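Local coordinates for alginate lyase, family PL7 (Zobellia galactanivorans, PDB 3ZPY), which probably cleaves alginate by beta-elimination, as the catalytic domain of a family PL7 polysaccharide lyase made by a marine bacterium, at residues Ile17-Gly22 with Asp48-Thr53; Gly22-Ser27 with Lys61-Leu66; Ala88-Asp93 with Ser213-Lys218; Thr96-Trp101 with Lys185-Gly190. One frame throughout, in Å; residues are numbered along the deposited sequence.

Contact 1 of 4, residues Ile17-Gly22 with Asp48-Thr53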
loop_
_atom_site.group_PDB
_atom_site.type_symbol
_atom_site.label_atom_id
_atom_site.label_comp_id
_atom_site.label_asym_id
_atom_site.label_seq_id
_atom_site.Cartn_x
_atom_site.Cartn_y
_atom_site.Cartn_z
ATOM N N ILE A 17 -5.070 9.719 5.055
ATOM C CA ILE A 17 -5.479 9.308 3.696
ATOM C C ILE A 17 -4.676 10.084 2.655
ATOM O O ILE A 17 -4.820 11.303 2.552
ATOM C CB ILE A 17 -6.981 9.548 3.486
ATOM C CG1 ILE A 17 -7.774 8.735 4.465
ATOM C CG2 ILE A 17 -7.376 9.081 2.081
ATOM C CD1 ILE A 17 -9.243 9.212 4.493
ATOM N N ASN A 18 -3.828 9.300 1.914
ATOM C CA ASN A 18 -3.081 9.835 0.740
ATOM C C ASN A 18 -3.967 9.692 -0.518
ATOM O O ASN A 18 -4.417 8.601 -0.819
ATOM C CB ASN A 18 -1.778 9.063 0.452
ATOM C CG ASN A 18 -0.854 8.854 1.631
ATOM O OD1 ASN A 18 -0.687 9.693 2.530
ATOM N ND2 ASN A 18 -0.191 7.760 1.584
ATOM N N SER A 19 -4.358 10.797 -1.184
ATOM C CA SER A 19 -5.211 10.714 -2.344
ATOM C C SER A 19 -4.978 11.852 -3.254
ATOM O O SER A 19 -4.002 12.664 -3.072
ATOM C CB SER A 19 -6.687 10.559 -1.910
ATOM O OG SER A 19 -7.491 10.139 -2.980
ATOM N N PHE A 20 -5.792 11.929 -4.302
ATOM C CA PHE A 20 -5.649 12.963 -5.317
ATOM C C PHE A 20 -6.943 13.768 -5.413
ATOM O O PHE A 20 -8.014 13.249 -5.033
ATOM C CB PHE A 20 -5.429 12.322 -6.720
ATOM C CG PHE A 20 -4.013 11.883 -6.960
ATOM C CD1 PHE A 20 -3.562 10.665 -6.466
ATOM C CD2 PHE A 20 -3.115 12.719 -7.700
ATOM C CE1 PHE A 20 -2.225 10.296 -6.600
ATOM C CE2 PHE A 20 -1.785 12.315 -7.828
ATOM C CZ PHE A 20 -1.361 11.089 -7.340
ATOM N N ILE A 21 -6.836 14.978 -5.941
ATOM C CA ILE A 21 -8.003 15.693 -6.377
ATOM C C ILE A 21 -7.942 15.924 -7.880
ATOM O O ILE A 21 -6.851 15.886 -8.467
ATOM C CB ILE A 21 -8.223 17.007 -5.589
ATOM C CG1 ILE A 21 -7.200 18.087 -5.936
ATOM C CG2 ILE A 21 -8.383 16.752 -4.094
ATOM C CD1 ILE A 21 -7.635 19.466 -5.430
ATOM N N GLY A 22 -9.102 16.188 -8.476
ATOM C CA GLY A 22 -9.196 16.468 -9.908
ATOM C C GLY A 22 -9.493 15.191 -10.649
ATOM O O GLY A 22 -9.376 14.086 -10.087
ATOM N N ASP A 48 -15.370 8.684 -6.427
ATOM C CA ASP A 48 -15.407 7.443 -7.198
ATOM C C ASP A 48 -14.272 7.239 -8.119
ATOM O O ASP A 48 -14.067 6.111 -8.560
ATOM C CB ASP A 48 -16.702 7.449 -8.062
ATOM C CG ASP A 48 -17.953 7.208 -7.255
ATOM O OD1 ASP A 48 -17.830 7.020 -5.975
ATOM O OD2 ASP A 48 -19.089 7.258 -7.865
ATOM N N ASN A 49 -13.449 8.283 -8.350
ATOM C CA ASN A 49 -12.310 8.055 -9.212
ATOM C C ASN A 49 -11.146 7.370 -8.429
ATOM O O ASN A 49 -10.245 6.797 -9.027
ATOM C CB ASN A 49 -11.763 9.348 -9.760
ATOM C CG ASN A 49 -12.620 9.933 -10.900
ATOM O OD1 ASN A 49 -12.910 11.130 -10.896
ATOM N ND2 ASN A 49 -13.158 9.073 -11.724
ATOM N N TYR A 50 -11.136 7.538 -7.086
ATOM C CA TYR A 50 -9.945 7.204 -6.251
ATOM C C TYR A 50 -10.182 6.363 -5.009
ATOM O O TYR A 50 -9.371 5.503 -4.668
ATOM C CB TYR A 50 -9.245 8.492 -5.759
ATOM C CG TYR A 50 -8.783 9.394 -6.888
ATOM C CD1 TYR A 50 -7.955 8.905 -7.942
ATOM C CD2 TYR A 50 -9.241 10.709 -6.966
ATOM C CE1 TYR A 50 -7.605 9.763 -8.959
ATOM C CE2 TYR A 50 -8.883 11.577 -7.984
ATOM C CZ TYR A 50 -8.075 11.100 -9.000
ATOM O OH TYR A 50 -7.678 11.949 -10.010
ATOM N N PHE A 51 -11.226 6.709 -4.268
ATOM C CA PHE A 51 -11.357 6.273 -2.883
ATOM C C PHE A 51 -12.831 6.271 -2.572
ATOM O O PHE A 51 -13.432 7.357 -2.388
ATOM C CB PHE A 51 -10.579 7.260 -1.940
ATOM C CG PHE A 51 -10.637 6.843 -0.469
ATOM C CD1 PHE A 51 -9.798 5.836 0.029
ATOM C CD2 PHE A 51 -11.502 7.485 0.398
ATOM C CE1 PHE A 51 -9.836 5.492 1.371
ATOM C CE2 PHE A 51 -11.515 7.156 1.726
ATOM C CZ PHE A 51 -10.700 6.181 2.219
ATOM N N TYR A 52 -13.419 5.046 -2.467
ATOM C CA TYR A 52 -14.863 4.954 -2.394
ATOM C C TYR A 52 -15.245 3.660 -1.750
ATOM O O TYR A 52 -14.431 2.790 -1.534
ATOM C CB TYR A 52 -15.525 5.182 -3.783
ATOM C CG TYR A 52 -15.151 4.170 -4.839
ATOM C CD1 TYR A 52 -15.907 3.003 -4.945
ATOM C CD2 TYR A 52 -14.035 4.339 -5.663
ATOM C CE1 TYR A 52 -15.598 2.034 -5.904
ATOM C CE2 TYR A 52 -13.652 3.348 -6.607
ATOM C CZ TYR A 52 -14.496 2.222 -6.700
ATOM O OH TYR A 52 -14.182 1.250 -7.590
ATOM N N THR A 53 -16.544 3.522 -1.518
ATOM C CA THR A 53 -17.033 2.263 -0.874
ATOM C C THR A 53 -18.318 1.751 -1.506
ATOM O O THR A 53 -19.108 2.574 -2.038
ATOM C CB THR A 53 -17.196 2.423 0.675
ATOM O OG1 THR A 53 -17.508 1.159 1.241
ATOM C CG2 THR A 53 -18.256 3.458 1.020
#
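Y50 reaches across to S19, F20 and G22 with the whole length of its side chain. Y50 CB lies 3.7 Å from S19 OG. That hydroxyl is already hydrogen-bonded to the OH of Y45. With chi1 at -59°, CG stands opposite the carbonyl carbon, and the ring points across to F20 and G22. Y50 CD2 passes 3.4 Å from the carbonyl oxygen of F20. One face takes F20 CB in a CH-pi contact, 3.9 Å from the Y50 ring centroid. The opposite face is covered by N49 CB of its own segment. The phenol is therefore held between two methylene groups. At the tip, Y50 OH donates a hydrogen bond of 2.7 Å to G22 O. It comes from above the carbonyl plane, 39° out of it. This bond ties the ring to the chain just past the end of strand 15-21. The next residue, F51, meets I17 instead: I17 CD1 is 4.1 Å from F51 CZ, and the two side chains cross at about a right angle. A classic beta bulge sets Y50 and F51 together opposite D47. The buried contact joins strand 15-21 of one sheet to edge strand 51-53 of the other and the bulge before it, as in the PL7 jelly-roll sandwich.

Contact 2 of 4, residues Gly22-Ser27 with Lys61-Leu66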
loop_
_atom_site.group_PDB
_atom_site.type_symbol
_atom_site.label_atom_id
_atom_site.label_comp_id
_atom_site.label_asym_id
_atom_site.label_seq_id
_atom_site.Cartn_x
_atom_site.Cartn_y
_atom_site.Cartn_z
ATOM N N GLY A 22 -9.102 16.188 -8.476
ATOM C CA GLY A 22 -9.196 16.468 -9.908
ATOM C C GLY A 22 -9.493 15.191 -10.649
ATOM O O GLY A 22 -9.376 14.086 -10.087
ATOM N N SER A 23 -9.911 15.328 -11.899
ATOM C CA SER A 23 -10.146 14.161 -12.753
ATOM C C SER A 23 -8.845 13.367 -12.957
ATOM O O SER A 23 -7.787 13.962 -13.006
ATOM C CB SER A 23 -10.699 14.535 -14.095
ATOM O OG SER A 23 -11.885 15.210 -13.898
ATOM N N PRO A 24 -8.938 12.037 -13.077
ATOM C CA PRO A 24 -7.692 11.295 -13.304
ATOM C C PRO A 24 -6.950 11.761 -14.582
ATOM O O PRO A 24 -7.529 11.888 -15.661
ATOM C CB PRO A 24 -8.119 9.849 -13.391
ATOM C CG PRO A 24 -9.372 9.817 -12.575
ATOM C CD PRO A 24 -10.075 11.128 -12.815
ATOM N N GLY A 25 -5.643 11.946 -14.473
ATOM C CA GLY A 25 -4.912 12.504 -15.559
ATOM C C GLY A 25 -3.560 12.947 -15.053
ATOM O O GLY A 25 -3.297 12.915 -13.883
ATOM N N SER A 26 -2.700 13.402 -15.950
ATOM C CA SER A 26 -1.332 13.774 -15.548
ATOM C C SER A 26 -1.325 15.053 -14.688
ATOM O O SER A 26 -0.347 15.292 -13.977
ATOM C CB SER A 26 -0.456 13.946 -16.782
ATOM O OG SER A 26 -1.128 14.852 -17.611
ATOM N N SER A 27 -2.429 15.827 -14.739
ATOM C CA SER A 27 -2.523 17.098 -13.994
ATOM C C SER A 27 -3.275 16.990 -12.642
ATOM O O SER A 27 -3.380 18.021 -11.927
ATOM C CB SER A 27 -3.214 18.163 -14.837
ATOM O OG SER A 27 -4.638 18.010 -14.817
ATOM N N LYS A 61 -8.301 3.286 -5.970
ATOM C CA LYS A 61 -8.131 3.224 -7.433
ATOM C C LYS A 61 -7.050 4.296 -7.829
ATOM O O LYS A 61 -7.232 5.509 -7.512
ATOM C CB LYS A 61 -9.541 3.585 -8.100
ATOM C CG LYS A 61 -9.539 3.313 -9.576
ATOM C CD LYS A 61 -10.910 3.464 -10.195
ATOM C CE LYS A 61 -10.930 3.117 -11.647
ATOM N NZ LYS A 61 -12.323 3.073 -12.143
ATOM N N CYS A 62 -5.991 3.803 -8.453
ATOM C CA CYS A 62 -4.865 4.692 -8.816
ATOM C C CYS A 62 -4.478 4.427 -10.253
ATOM O O CYS A 62 -4.623 3.301 -10.747
ATOM C CB CYS A 62 -3.700 4.476 -7.774
ATOM S SG CYS A 62 -2.393 5.690 -7.925
ATOM N N TYR A 63 -3.966 5.446 -10.925
ATOM C CA TYR A 63 -3.834 5.376 -12.368
ATOM C C TYR A 63 -2.386 5.559 -12.761
ATOM O O TYR A 63 -1.678 6.366 -12.148
ATOM C CB TYR A 63 -4.667 6.491 -13.096
ATOM C CG TYR A 63 -6.123 6.427 -12.740
ATOM C CD1 TYR A 63 -6.570 6.897 -11.482
ATOM C CD2 TYR A 63 -7.070 5.970 -13.692
ATOM C CE1 TYR A 63 -7.881 6.815 -11.089
ATOM C CE2 TYR A 63 -8.438 5.898 -13.301
ATOM C CZ TYR A 63 -8.812 6.421 -12.047
ATOM O OH TYR A 63 -10.133 6.277 -11.653
ATOM N N ARG A 64 -1.968 4.798 -13.770
ATOM C CA ARG A 64 -0.665 5.028 -14.424
ATOM C C ARG A 64 -0.596 6.502 -14.815
ATOM O O ARG A 64 -1.558 7.080 -15.378
ATOM C CB ARG A 64 -0.701 4.190 -15.730
ATOM C CG ARG A 64 0.614 4.178 -16.542
ATOM C CD ARG A 64 0.398 3.313 -17.787
ATOM N NE ARG A 64 1.659 2.934 -18.458
ATOM C CZ ARG A 64 2.155 3.504 -19.551
ATOM N NH1 ARG A 64 1.649 4.627 -20.048
ATOM N NH2 ARG A 64 3.199 2.953 -20.157
ATOM N N GLY A 65 0.552 7.145 -14.497
ATOM C CA GLY A 65 0.762 8.556 -14.941
ATOM C C GLY A 65 -0.053 9.580 -14.140
ATOM O O GLY A 65 -0.007 10.721 -14.509
ATOM N N LEU A 66 -0.809 9.152 -13.087
ATOM C CA LEU A 66 -1.611 10.058 -12.313
ATOM C C LEU A 66 -0.701 11.093 -11.655
ATOM O O LEU A 66 0.241 10.761 -10.908
ATOM C CB LEU A 66 -2.355 9.286 -11.283
ATOM C CG LEU A 66 -3.442 10.014 -10.429
ATOM C CD1 LEU A 66 -4.563 10.588 -11.315
ATOM C CD2 LEU A 66 -4.029 9.163 -9.278
#
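P24 lies over one face of the Y63 ring. P24 has more surface buried here than any other residue of the two segments, and L66 and Y63 follow. P24 CB makes a CH-pi contact over the centre of the Y63 ring, 3.6 Å from its centroid and only 6° off the ring normal. P24 CG lies further out and comes within 3.5 Å of Y63 CZ. The Y63 OH is hydrogen-bonded to N49 O, which would limit movement of the ring. L66 approaches from another side. Its CB leads away, but chi1 of -172° sets CG opposite the backbone N, and the end of the chain comes back so that L66 CD1 meets the loop. L66 CD1 lies 3.8 Å from P24 CA and 3.6 Å from G25 N. Further along, S26 CA makes a CA-H...O contact of 3.5 Å with G65 O. No hydrogen bond links the two segments directly; G25 and S26 instead form backbone bonds to G67 and S69, just beyond L66. A bond of 3.1 Å from L66 N to Y63 O closes a type II beta turn. In the beta sandwich, the loop after strand 15-21 thus packs on the end of strand 58-63 and the turn that follows.

Contact 3 of 4, residues Ala88-Asp93 with Ser213-Lys218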
loop_
_atom_site.group_PDB
_atom_site.type_symbol
_atom_site.label_atom_id
_atom_site.label_comp_id
_atom_site.label_asym_id
_atom_site.label_seq_id
_atom_site.Cartn_x
_atom_site.Cartn_y
_atom_site.Cartn_z
ATOM N N ALA A 88 2.663 7.456 13.316
ATOM C CA ALA A 88 3.141 6.154 13.866
ATOM C C ALA A 88 4.634 5.989 13.626
ATOM O O ALA A 88 5.088 6.296 12.531
ATOM C CB ALA A 88 2.412 5.015 13.253
ATOM N N SER A 89 5.331 5.450 14.615
ATOM C CA SER A 89 6.733 5.208 14.519
ATOM C C SER A 89 7.095 4.185 15.583
ATOM O O SER A 89 7.020 4.454 16.779
ATOM C CB SER A 89 7.485 6.526 14.796
ATOM O OG SER A 89 8.913 6.359 14.786
ATOM N N TRP A 90 7.413 2.977 15.150
ATOM C CA TRP A 90 7.645 1.884 16.095
ATOM C C TRP A 90 8.739 0.980 15.631
ATOM O O TRP A 90 9.250 1.102 14.489
ATOM C CB TRP A 90 6.326 1.092 16.315
ATOM C CG TRP A 90 5.571 0.756 15.034
ATOM C CD1 TRP A 90 4.437 1.392 14.535
ATOM C CD2 TRP A 90 5.885 -0.311 14.102
ATOM N NE1 TRP A 90 4.035 0.799 13.364
ATOM C CE2 TRP A 90 4.898 -0.240 13.043
ATOM C CE3 TRP A 90 6.834 -1.304 14.069
ATOM C CZ2 TRP A 90 4.917 -1.116 11.940
ATOM C CZ3 TRP A 90 6.873 -2.188 12.986
ATOM C CH2 TRP A 90 5.930 -2.109 11.922
ATOM N N THR A 91 9.192 0.130 16.535
ATOM C CA THR A 91 10.496 -0.563 16.379
ATOM C C THR A 91 10.294 -2.084 16.099
ATOM O O THR A 91 9.644 -2.801 16.868
ATOM C CB THR A 91 11.331 -0.318 17.630
ATOM O OG1 THR A 91 11.634 1.085 17.690
ATOM C CG2 THR A 91 12.639 -1.028 17.553
ATOM N N GLY A 92 10.889 -2.578 15.051
ATOM C CA GLY A 92 10.667 -3.935 14.574
ATOM C C GLY A 92 11.239 -5.046 15.445
ATOM O O GLY A 92 10.809 -6.212 15.234
ATOM N N ASP A 93 12.167 -4.745 16.361
ATOM C CA ASP A 93 12.631 -5.761 17.328
ATOM C C ASP A 93 12.344 -5.376 18.807
ATOM O O ASP A 93 13.036 -5.828 19.719
ATOM C CB ASP A 93 14.126 -6.090 17.031
ATOM C CG ASP A 93 15.051 -4.870 17.132
ATOM O OD1 ASP A 93 14.550 -3.772 17.422
ATOM O OD2 ASP A 93 16.308 -5.032 16.910
ATOM N N SER A 213 14.202 1.011 14.338
ATOM C CA SER A 213 13.197 1.993 14.715
ATOM C C SER A 213 12.584 2.724 13.531
ATOM O O SER A 213 12.981 2.548 12.360
ATOM C CB SER A 213 13.832 2.986 15.690
ATOM O OG SER A 213 14.839 3.768 15.048
ATOM N N GLU A 214 11.493 3.411 13.854
ATOM C CA GLU A 214 10.879 4.413 12.951
ATOM C C GLU A 214 10.112 3.797 11.759
ATOM O O GLU A 214 10.117 4.319 10.648
ATOM C CB GLU A 214 11.863 5.497 12.481
ATOM C CG GLU A 214 12.552 6.237 13.628
ATOM C CD GLU A 214 13.198 7.460 13.066
ATOM O OE1 GLU A 214 12.487 8.503 12.938
ATOM O OE2 GLU A 214 14.361 7.365 12.663
ATOM N N ASN A 215 9.377 2.708 12.043
ATOM C CA ASN A 215 8.501 2.029 11.086
ATOM C C ASN A 215 7.065 2.469 11.247
ATOM O O ASN A 215 6.600 2.857 12.321
ATOM C CB ASN A 215 8.573 0.514 11.249
ATOM C CG ASN A 215 9.973 -0.014 11.097
ATOM O OD1 ASN A 215 10.562 -0.033 9.970
ATOM N ND2 ASN A 215 10.586 -0.330 12.255
ATOM N N TYR A 216 6.352 2.300 10.150
ATOM C CA TYR A 216 4.887 2.416 10.194
ATOM C C TYR A 216 4.257 1.618 9.043
ATOM O O TYR A 216 4.935 1.298 8.041
ATOM C CB TYR A 216 4.405 3.855 10.076
ATOM C CG TYR A 216 4.873 4.635 8.874
ATOM C CD1 TYR A 216 6.109 5.286 8.869
ATOM C CD2 TYR A 216 4.072 4.718 7.726
ATOM C CE1 TYR A 216 6.531 6.087 7.764
ATOM C CE2 TYR A 216 4.486 5.476 6.641
ATOM C CZ TYR A 216 5.682 6.119 6.638
ATOM O OH TYR A 216 6.038 6.925 5.539
ATOM N N PHE A 217 2.997 1.207 9.249
ATOM C CA PHE A 217 2.308 0.503 8.200
ATOM C C PHE A 217 1.674 1.479 7.182
ATOM O O PHE A 217 1.280 2.598 7.536
ATOM C CB PHE A 217 1.165 -0.316 8.815
ATOM C CG PHE A 217 1.665 -1.511 9.572
ATOM C CD1 PHE A 217 2.319 -2.543 8.907
ATOM C CD2 PHE A 217 1.461 -1.594 10.936
ATOM C CE1 PHE A 217 2.730 -3.676 9.627
ATOM C CE2 PHE A 217 1.868 -2.730 11.671
ATOM C CZ PHE A 217 2.467 -3.772 10.989
ATOM N N LYS A 218 1.535 0.957 5.958
ATOM C CA LYS A 218 0.674 1.637 4.920
ATOM C C LYS A 218 -0.138 0.570 4.272
ATOM O O LYS A 218 0.311 -0.588 4.142
ATOM C CB LYS A 218 1.428 2.451 3.888
ATOM C CG LYS A 218 2.452 3.413 4.422
ATOM C CD LYS A 218 2.888 4.409 3.333
ATOM C CE LYS A 218 1.900 5.501 3.167
ATOM N NZ LYS A 218 1.905 6.262 1.923
HETATM O O HOH W 1 10.418 4.495 16.333
HETATM O O HOH W 2 10.013 8.670 14.051
#
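W90 turns its indole back over N215 because chi1 is 46°, which sets CG between the backbone N and the carbonyl carbon. N215 has chi1 of -57°, and this brings its amide round to the same carbonyl that its backbone uses. W90 O therefore accepts twice: from N215 N at 2.9 Å and from N215 ND2 at 3.0 Å. The backbone bond lies in the carbonyl plane, while the amide donor is tilted 16° from it. In return W90 N donates to N215 O. The pair is a single antiparallel bridge. E214 and N215 sit opposite the single residue W90, a G1 beta bulge, with E214 at positive phi. The indole covers this bridge. N215 CB lies over the six-membered ring, 3.6 Å from its centroid, and N215 O lies over the same indole face toward the rim. Further out, W90 CZ2 stands 3.5 Å from F217 CE2, over one face of the phenyl ring. The two aromatic groups meet obliquely. W90 NE1 is hydrogen-bonded to E81 OE1. The indole also stacks on H97. At the outer side, S89 OG is joined to E214 by two waters, one bound to E214 N and the other to E214 OE1.

Contact 4 of 4, residues Thr96-Trp101 with Lys185-Gly190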
loop_
_atom_site.group_PDB
_atom_site.type_symbol
_atom_site.label_atom_id
_atom_site.label_comp_id
_atom_site.label_asym_id
_atom_site.label_seq_id
_atom_site.Cartn_x
_atom_site.Cartn_y
_atom_site.Cartn_z
ATOM N N THR A 96 5.606 -6.558 19.292
ATOM C CA THR A 96 5.102 -7.265 18.133
ATOM C C THR A 96 4.081 -6.351 17.439
ATOM O O THR A 96 3.198 -5.801 18.068
ATOM C CB THR A 96 4.446 -8.560 18.552
ATOM O OG1 THR A 96 5.410 -9.448 19.061
ATOM C CG2 THR A 96 3.745 -9.304 17.348
ATOM N N HIS A 97 4.230 -6.211 16.116
ATOM C CA HIS A 97 3.517 -5.150 15.386
ATOM C C HIS A 97 2.911 -5.724 14.212
ATOM O O HIS A 97 3.569 -6.380 13.392
ATOM C CB HIS A 97 4.591 -4.116 14.903
ATOM C CG HIS A 97 5.369 -3.543 16.056
ATOM N ND1 HIS A 97 6.604 -3.986 16.456
ATOM C CD2 HIS A 97 4.934 -2.671 17.032
ATOM C CE1 HIS A 97 6.940 -3.348 17.607
ATOM N NE2 HIS A 97 5.947 -2.552 17.948
ATOM N N THR A 98 1.554 -5.607 14.148
ATOM C CA THR A 98 0.741 -6.402 13.135
ATOM C C THR A 98 -0.261 -5.533 12.383
ATOM O O THR A 98 -0.915 -4.678 13.013
ATOM C CB THR A 98 -0.066 -7.484 13.911
ATOM O OG1 THR A 98 0.855 -8.293 14.669
ATOM C CG2 THR A 98 -0.840 -8.430 13.012
ATOM N N MET A 99 -0.358 -5.778 11.072
ATOM C CA MET A 99 -1.455 -5.227 10.334
ATOM C C MET A 99 -2.181 -6.355 9.730
ATOM O O MET A 99 -1.591 -7.213 9.087
ATOM C CB MET A 99 -0.970 -4.265 9.244
ATOM C CG MET A 99 -2.124 -3.745 8.408
ATOM S SD MET A 99 -1.616 -2.391 7.269
ATOM C CE MET A 99 -0.507 -3.253 6.112
ATOM N N GLU A 100 -3.513 -6.413 9.996
ATOM C CA GLU A 100 -4.390 -7.420 9.323
ATOM C C GLU A 100 -5.375 -6.700 8.414
ATOM O O GLU A 100 -5.917 -5.653 8.758
ATOM C CB GLU A 100 -5.150 -8.194 10.352
ATOM C CG GLU A 100 -4.254 -9.103 11.178
ATOM C CD GLU A 100 -4.951 -9.747 12.346
ATOM O OE1 GLU A 100 -5.194 -8.965 13.290
ATOM O OE2 GLU A 100 -5.273 -10.913 12.281
ATOM N N TRP A 101 -5.558 -7.261 7.222
ATOM C CA TRP A 101 -6.556 -6.711 6.287
ATOM C C TRP A 101 -6.969 -7.753 5.331
ATOM O O TRP A 101 -6.195 -8.649 4.967
ATOM C CB TRP A 101 -5.985 -5.472 5.555
ATOM C CG TRP A 101 -4.895 -5.617 4.546
ATOM C CD1 TRP A 101 -5.037 -5.266 3.193
ATOM C CD2 TRP A 101 -3.527 -6.069 4.693
ATOM N NE1 TRP A 101 -3.881 -5.465 2.528
ATOM C CE2 TRP A 101 -2.909 -5.946 3.371
ATOM C CE3 TRP A 101 -2.753 -6.496 5.755
ATOM C CZ2 TRP A 101 -1.541 -6.286 3.171
ATOM C CZ3 TRP A 101 -1.417 -6.830 5.544
ATOM C CH2 TRP A 101 -0.841 -6.765 4.268
ATOM N N LYS A 185 -1.902 -10.962 6.988
ATOM C CA LYS A 185 -1.391 -10.588 8.300
ATOM C C LYS A 185 0.095 -10.297 8.110
ATOM O O LYS A 185 0.859 -11.222 7.801
ATOM C CB LYS A 185 -1.665 -11.708 9.306
ATOM C CG LYS A 185 -1.196 -11.372 10.732
ATOM C CD LYS A 185 -1.695 -12.355 11.781
ATOM C CE LYS A 185 -1.173 -13.737 11.646
ATOM N NZ LYS A 185 -1.376 -14.624 12.849
ATOM N N LEU A 186 0.495 -9.056 8.335
ATOM C CA LEU A 186 1.904 -8.596 8.145
ATOM C C LEU A 186 2.434 -8.271 9.526
ATOM O O LEU A 186 1.852 -7.452 10.264
ATOM C CB LEU A 186 1.846 -7.394 7.240
ATOM C CG LEU A 186 3.210 -6.847 6.826
ATOM C CD1 LEU A 186 4.004 -7.897 6.069
ATOM C CD2 LEU A 186 3.004 -5.570 5.995
ATOM N N VAL A 187 3.493 -8.969 9.920
ATOM C CA VAL A 187 4.020 -8.899 11.298
ATOM C C VAL A 187 5.466 -8.441 11.181
ATOM O O VAL A 187 6.221 -8.972 10.390
ATOM C CB VAL A 187 3.922 -10.223 12.014
ATOM C CG1 VAL A 187 4.397 -10.047 13.464
ATOM C CG2 VAL A 187 2.427 -10.741 12.072
ATOM N N TYR A 188 5.855 -7.558 12.089
ATOM C CA TYR A 188 7.261 -7.182 12.289
ATOM C C TYR A 188 7.496 -7.387 13.778
ATOM O O TYR A 188 6.894 -6.691 14.596
ATOM C CB TYR A 188 7.460 -5.673 11.904
ATOM C CG TYR A 188 8.890 -5.254 11.590
ATOM C CD1 TYR A 188 10.015 -6.115 11.717
ATOM C CD2 TYR A 188 9.107 -3.989 11.062
ATOM C CE1 TYR A 188 11.343 -5.653 11.421
ATOM C CE2 TYR A 188 10.420 -3.511 10.729
ATOM C CZ TYR A 188 11.507 -4.372 10.877
ATOM O OH TYR A 188 12.797 -3.850 10.546
ATOM N N SER A 189 8.348 -8.385 14.094
ATOM C CA SER A 189 8.550 -8.804 15.494
ATOM C C SER A 189 9.842 -9.510 15.579
ATOM O O SER A 189 10.186 -10.322 14.699
ATOM C CB SER A 189 7.389 -9.742 15.951
ATOM O OG SER A 189 7.579 -10.084 17.331
ATOM N N GLY A 190 10.613 -9.193 16.602
ATOM C CA GLY A 190 11.906 -9.873 16.760
ATOM C C GLY A 190 12.943 -9.606 15.661
ATOM O O GLY A 190 13.871 -10.347 15.510
#
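H97 and Y188 form a hydrogen-bonded antiparallel pair with an added side-chain link. Y188 O accepts from H97 N at 3.1 Å and from H97 ND1 at 3.3 Å. The two donors reach it from opposite faces of the carbonyl plane. Y188 N returns a bond to H97 O. Chi1 of -58° folds the imidazole beside its own backbone N, so ND1 can share that acceptor. M99 and L186 make the second hydrogen-bonded pair: M99 N to L186 O and L186 N to M99 O are both 2.9 Å. Between them sits the non-hydrogen-bonded pair T98 and V187. Its side chains lie side by side, and T98 OG1 comes 3.9 Å from V187 CG2. The T98 methyl CG2 also packs on K185 CG, at 3.7 Å. At one end T96 OG1 and S189 OG share a hydrogen bond of 2.8 Å. At the other end the W101 ring presents its edge to L186 CB, while M99 CE covers one of its faces. T96, T98, V187 and S189 are on the partly exposed side of the sheet. H97, M99, L186 and Y188 are on the buried side. There Y188 packs on I124, and M99 and L186 pack on F217 of the opposing sheet. The N-to-C directions of the two segments are 170° apart. Strand 96-107 lies between strands 182-189 and 235-247, and strand 192-197 follows beyond 182-189.

Overall arrangement
The four contacts form two groups in one beta sandwich. Contacts 1 and 2 have centres about 10 Å apart and share G22; Y50 O to K61 N, a probable hydrogen bond of 2.8 Å, joins them directly. Contacts 3 and 4 are also about 10 Å apart between centres. They pack directly, with W90 CZ3 3.5 Å from Y188 CD2, and contact 4 is nested in the chain loop that contact 3 closes. Between the groups, centres are about 26 to 31 Å apart. Contact 1 bridges the sheets: strand 51-53 lies in the sheet of contacts 2 and 4, and strand 15-21 in that of contact 3. The sodium ion, at T35, A37 and I40, lies about 9 Å from the I21 side chain of contact 1.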